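Local atomic coordinates of probable LRR receptor-like serine/threonine-protein kinase At4g26540 (Arabidopsis thaliana, PDB entry 5HZ0), a protein that serves as a plasma-membrane receptor kinase for RGF peptide hormones, which maintain the root stem cell niche, binding them through its extracellular leucine-rich repeats. Residues V435-S447 / L458-S470. The protein carries 5 engineered substitutions. Sequence-based numbering, arbitrary orientation.
Sequences VGSIPPAISGCES and LSGSLLGTTLPKS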
loop_
_atom_site.group_PDB
_atom_site.type_symbol
_atom_site.label_atom_id
_atom_site.label_comp_id
_atom_site.label_asym_id
_atom_site.label_seq_id
_atom_site.Cartn_x
_atom_site.Cartn_y
_atom_site.Cartn_z
ATOM N N VAL A 435 28.152 -4.147 18.699
ATOM C CA VAL A 435 29.028 -5.063 19.405
ATOM C C VAL A 435 28.400 -5.591 20.677
ATOM O O VAL A 435 27.219 -5.368 20.938
ATOM C CB VAL A 435 30.392 -4.426 19.697
ATOM C CG1 VAL A 435 31.186 -4.235 18.385
ATOM C CG2 VAL A 435 30.213 -3.102 20.436
ATOM N N GLY A 436 29.199 -6.327 21.446
ATOM C CA GLY A 436 28.750 -6.933 22.681
ATOM C C GLY A 436 27.646 -7.951 22.505
ATOM O O GLY A 436 27.358 -8.407 21.401
ATOM N N SER A 437 27.041 -8.325 23.620
ATOM C CA SER A 437 25.977 -9.312 23.646
ATOM C C SER A 437 24.621 -8.783 23.240
ATOM O O SER A 437 24.386 -7.573 23.214
ATOM C CB SER A 437 25.889 -9.958 25.021
ATOM O OG SER A 437 27.086 -10.672 25.289
ATOM N N ILE A 438 23.742 -9.703 22.862
ATOM C CA ILE A 438 22.326 -9.411 22.786
ATOM C C ILE A 438 21.820 -9.308 24.231
ATOM O O ILE A 438 21.901 -10.283 24.997
ATOM C CB ILE A 438 21.588 -10.520 22.032
ATOM C CG1 ILE A 438 22.017 -10.535 20.560
ATOM C CG2 ILE A 438 20.090 -10.327 22.118
ATOM C CD1 ILE A 438 21.791 -11.887 19.864
ATOM N N PRO A 439 21.311 -8.126 24.618
ATOM C CA PRO A 439 20.885 -7.850 26.007
ATOM C C PRO A 439 19.739 -8.742 26.473
ATOM O O PRO A 439 18.734 -8.837 25.773
ATOM C CB PRO A 439 20.435 -6.383 25.961
ATOM C CG PRO A 439 20.085 -6.131 24.530
ATOM C CD PRO A 439 20.992 -7.018 23.699
ATOM N N PRO A 440 19.894 -9.398 27.637
ATOM C CA PRO A 440 18.865 -10.271 28.222
ATOM C C PRO A 440 17.527 -9.552 28.362
ATOM O O PRO A 440 16.460 -10.161 28.210
ATOM C CB PRO A 440 19.425 -10.591 29.612
ATOM C CG PRO A 440 20.875 -10.462 29.473
ATOM C CD PRO A 440 21.149 -9.435 28.407
ATOM N N ALA A 441 17.596 -8.255 28.635
ATOM C CA ALA A 441 16.400 -7.447 28.847
ATOM C C ALA A 441 15.479 -7.394 27.628
ATOM O O ALA A 441 14.318 -7.013 27.747
ATOM C CB ALA A 441 16.778 -6.044 29.284
ATOM N N ILE A 442 15.985 -7.762 26.454
ATOM C CA ILE A 442 15.121 -7.784 25.280
ATOM C C ILE A 442 14.003 -8.821 25.457
ATOM O O ILE A 442 13.014 -8.810 24.724
ATOM C CB ILE A 442 15.904 -7.995 23.960
ATOM C CG1 ILE A 442 15.046 -7.575 22.763
ATOM C CG2 ILE A 442 16.360 -9.430 23.810
ATOM C CD1 ILE A 442 15.658 -7.908 21.411
ATOM N N SER A 443 14.143 -9.681 26.464
ATOM C CA SER A 443 13.089 -10.627 26.837
ATOM C C SER A 443 11.811 -9.893 27.239
ATOM O O SER A 443 10.742 -10.493 27.360
ATOM C CB SER A 443 13.542 -11.472 28.023
ATOM O OG SER A 443 13.678 -10.654 29.176
ATOM N N GLY A 444 11.943 -8.591 27.461
ATOM C CA GLY A 444 10.832 -7.748 27.837
ATOM C C GLY A 444 10.005 -7.202 26.691
ATOM O O GLY A 444 9.002 -6.523 26.929
ATOM N N CYS A 445 10.385 -7.482 25.447
ATOM C CA CYS A 445 9.529 -7.015 24.375
ATOM C C CYS A 445 8.571 -8.158 24.126
ATOM O O CYS A 445 8.870 -9.087 23.368
ATOM C CB CYS A 445 10.342 -6.762 23.108
ATOM S SG CYS A 445 11.800 -5.730 23.309
ATOM N N GLU A 446 7.368 -8.019 24.671
ATOM C CA GLU A 446 6.425 -9.124 24.730
ATOM C C GLU A 446 5.676 -9.281 23.422
ATOM O O GLU A 446 5.052 -10.310 23.176
ATOM C CB GLU A 446 5.438 -8.900 25.871
ATOM C CG GLU A 446 4.763 -7.533 25.840
ATOM C CD GLU A 446 3.860 -7.317 27.037
ATOM O OE1 GLU A 446 3.972 -6.255 27.694
ATOM O OE2 GLU A 446 3.039 -8.212 27.327
ATOM N N SER A 447 5.733 -8.246 22.592
ATOM C CA SER A 447 5.056 -8.240 21.304
ATOM C C SER A 447 5.957 -8.606 20.127
ATOM O O SER A 447 5.490 -8.665 18.987
ATOM C CB SER A 447 4.463 -6.858 21.047
ATOM O OG SER A 447 3.467 -6.560 22.001
ATOM N N LEU A 458 28.094 -8.659 16.714
ATOM C CA LEU A 458 27.506 -9.230 17.928
ATOM C C LEU A 458 28.304 -10.421 18.452
ATOM O O LEU A 458 28.759 -11.264 17.680
ATOM C CB LEU A 458 26.050 -9.630 17.680
ATOM C CG LEU A 458 25.138 -8.426 17.458
ATOM C CD1 LEU A 458 23.707 -8.866 17.361
ATOM C CD2 LEU A 458 25.328 -7.475 18.615
ATOM N N SER A 459 28.495 -10.480 19.764
ATOM C CA SER A 459 29.370 -11.496 20.340
ATOM C C SER A 459 28.811 -12.187 21.570
ATOM O O SER A 459 27.718 -11.862 22.050
ATOM C CB SER A 459 30.715 -10.883 20.704
ATOM O OG SER A 459 31.554 -11.875 21.252
ATOM N N GLY A 460 29.582 -13.141 22.087
ATOM C CA GLY A 460 29.211 -13.824 23.309
ATOM C C GLY A 460 28.262 -14.975 23.073
ATOM O O GLY A 460 28.191 -15.526 21.980
ATOM N N SER A 461 27.527 -15.334 24.114
ATOM C CA SER A 461 26.705 -16.523 24.090
ATOM C C SER A 461 25.249 -16.176 23.848
ATOM O O SER A 461 24.889 -15.005 23.759
ATOM C CB SER A 461 26.881 -17.306 25.389
ATOM O OG SER A 461 25.877 -18.289 25.517
ATOM N N LEU A 462 24.420 -17.208 23.753
ATOM C CA LEU A 462 23.042 -17.066 23.308
ATOM C C LEU A 462 22.132 -17.873 24.236
ATOM O O LEU A 462 22.287 -19.084 24.358
ATOM C CB LEU A 462 22.928 -17.577 21.864
ATOM C CG LEU A 462 21.655 -17.285 21.063
ATOM C CD1 LEU A 462 21.631 -15.834 20.575
ATOM C CD2 LEU A 462 21.498 -18.257 19.904
ATOM N N LEU A 463 21.194 -17.217 24.907
ATOM C CA LEU A 463 20.349 -17.924 25.875
ATOM C C LEU A 463 18.854 -17.881 25.531
ATOM O O LEU A 463 18.370 -16.922 24.920
ATOM C CB LEU A 463 20.545 -17.369 27.294
ATOM C CG LEU A 463 21.842 -17.500 28.098
ATOM C CD1 LEU A 463 22.929 -18.271 27.380
ATOM C CD2 LEU A 463 22.340 -16.116 28.485
ATOM N N GLY A 464 18.125 -18.915 25.951
ATOM C CA GLY A 464 16.683 -18.947 25.794
ATOM C C GLY A 464 15.977 -17.860 26.591
ATOM O O GLY A 464 14.986 -17.292 26.128
ATOM N N THR A 465 16.487 -17.570 27.790
ATOM C CA THR A 465 15.930 -16.526 28.660
ATOM C C THR A 465 16.107 -15.141 28.065
ATOM O O THR A 465 15.462 -14.179 28.484
ATOM C CB THR A 465 16.636 -16.497 30.025
ATOM O OG1 THR A 465 18.049 -16.667 29.834
ATOM C CG2 THR A 465 16.102 -17.594 30.936
ATOM N N THR A 466 17.004 -15.050 27.095
ATOM C CA THR A 466 17.378 -13.782 26.514
ATOM C C THR A 466 16.358 -13.351 25.463
ATOM O O THR A 466 16.337 -12.194 25.069
ATOM C CB THR A 466 18.795 -13.871 25.904
ATOM O OG1 THR A 466 19.683 -14.455 26.865
ATOM C CG2 THR A 466 19.320 -12.499 25.504
ATOM N N LEU A 467 15.489 -14.263 25.029
ATOM C CA LEU A 467 14.581 -13.945 23.922
ATOM C C LEU A 467 13.088 -14.118 24.232
ATOM O O LEU A 467 12.698 -15.055 24.917
ATOM C CB LEU A 467 14.972 -14.753 22.680
ATOM C CG LEU A 467 16.334 -14.395 22.062
ATOM C CD1 LEU A 467 16.680 -15.284 20.861
ATOM C CD2 LEU A 467 16.399 -12.911 21.684
ATOM N N PRO A 468 12.246 -13.201 23.723
ATOM C CA PRO A 468 10.797 -13.288 23.954
ATOM C C PRO A 468 10.139 -14.417 23.185
ATOM O O PRO A 468 10.476 -14.651 22.026
ATOM C CB PRO A 468 10.271 -11.933 23.466
ATOM C CG PRO A 468 11.331 -11.373 22.621
ATOM C CD PRO A 468 12.632 -11.910 23.139
ATOM N N LYS A 469 9.170 -15.074 23.811
ATOM C CA LYS A 469 8.618 -16.318 23.280
ATOM C C LYS A 469 7.593 -16.091 22.169
ATOM O O LYS A 469 7.042 -17.036 21.604
ATOM C CB LYS A 469 8.011 -17.140 24.417
ATOM C CG LYS A 469 9.006 -17.481 25.525
ATOM C CD LYS A 469 8.424 -18.536 26.455
ATOM C CE LYS A 469 9.264 -18.732 27.709
ATOM N NZ LYS A 469 8.745 -19.873 28.521
ATOM N N SER A 470 7.343 -14.827 21.860
ATOM C CA SER A 470 6.424 -14.466 20.790
ATOM C C SER A 470 7.113 -14.381 19.433
ATOM O O SER A 470 6.446 -14.142 18.424
ATOM C CB SER A 470 5.770 -13.119 21.102
ATOM O OG SER A 470 6.758 -12.113 21.249
#
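Two successive turns of the leucine-rich-repeat solenoid stack here, the plant-type GSIP segment of one and its following 3-10 turn 440-444 lying on the matching part of the next; the 3-10 turn, on the convex side, rests against 465-468. At one end the backbones are joined by S459 N to G436 O, a hydrogen bond of 2.9 Å. I438 points into the neighbouring turn: its CG1 meets L458 CD1 at 4.0 Å, the two side chains crossing at about a right angle, while CD1 reaches on to L462 CD1. T466, with OG1 beside the backbone N (chi1 -49°), sets its methyl CG2 anti to that N, 3.4 Å from I438 O and close to P440 CA. The P468 ring packs on the end of the 3-10 turn, CD 3.5 Å from I442 O and also near S443 CA, with CB beside C445 O. An alanine here, lacking CG and CD, would probably leave a gap against I442 O and S443 and lose the ring's restraint on the backbone. S470 OG bonds to L448 O and comes within 3.1 Å of E446 O, a second acceptor for the same proton. Inward, I442 and L467 lie side by side against L451 of strand 450-452, while strand 459-460 continues the stacking by pairing with strand 480-481.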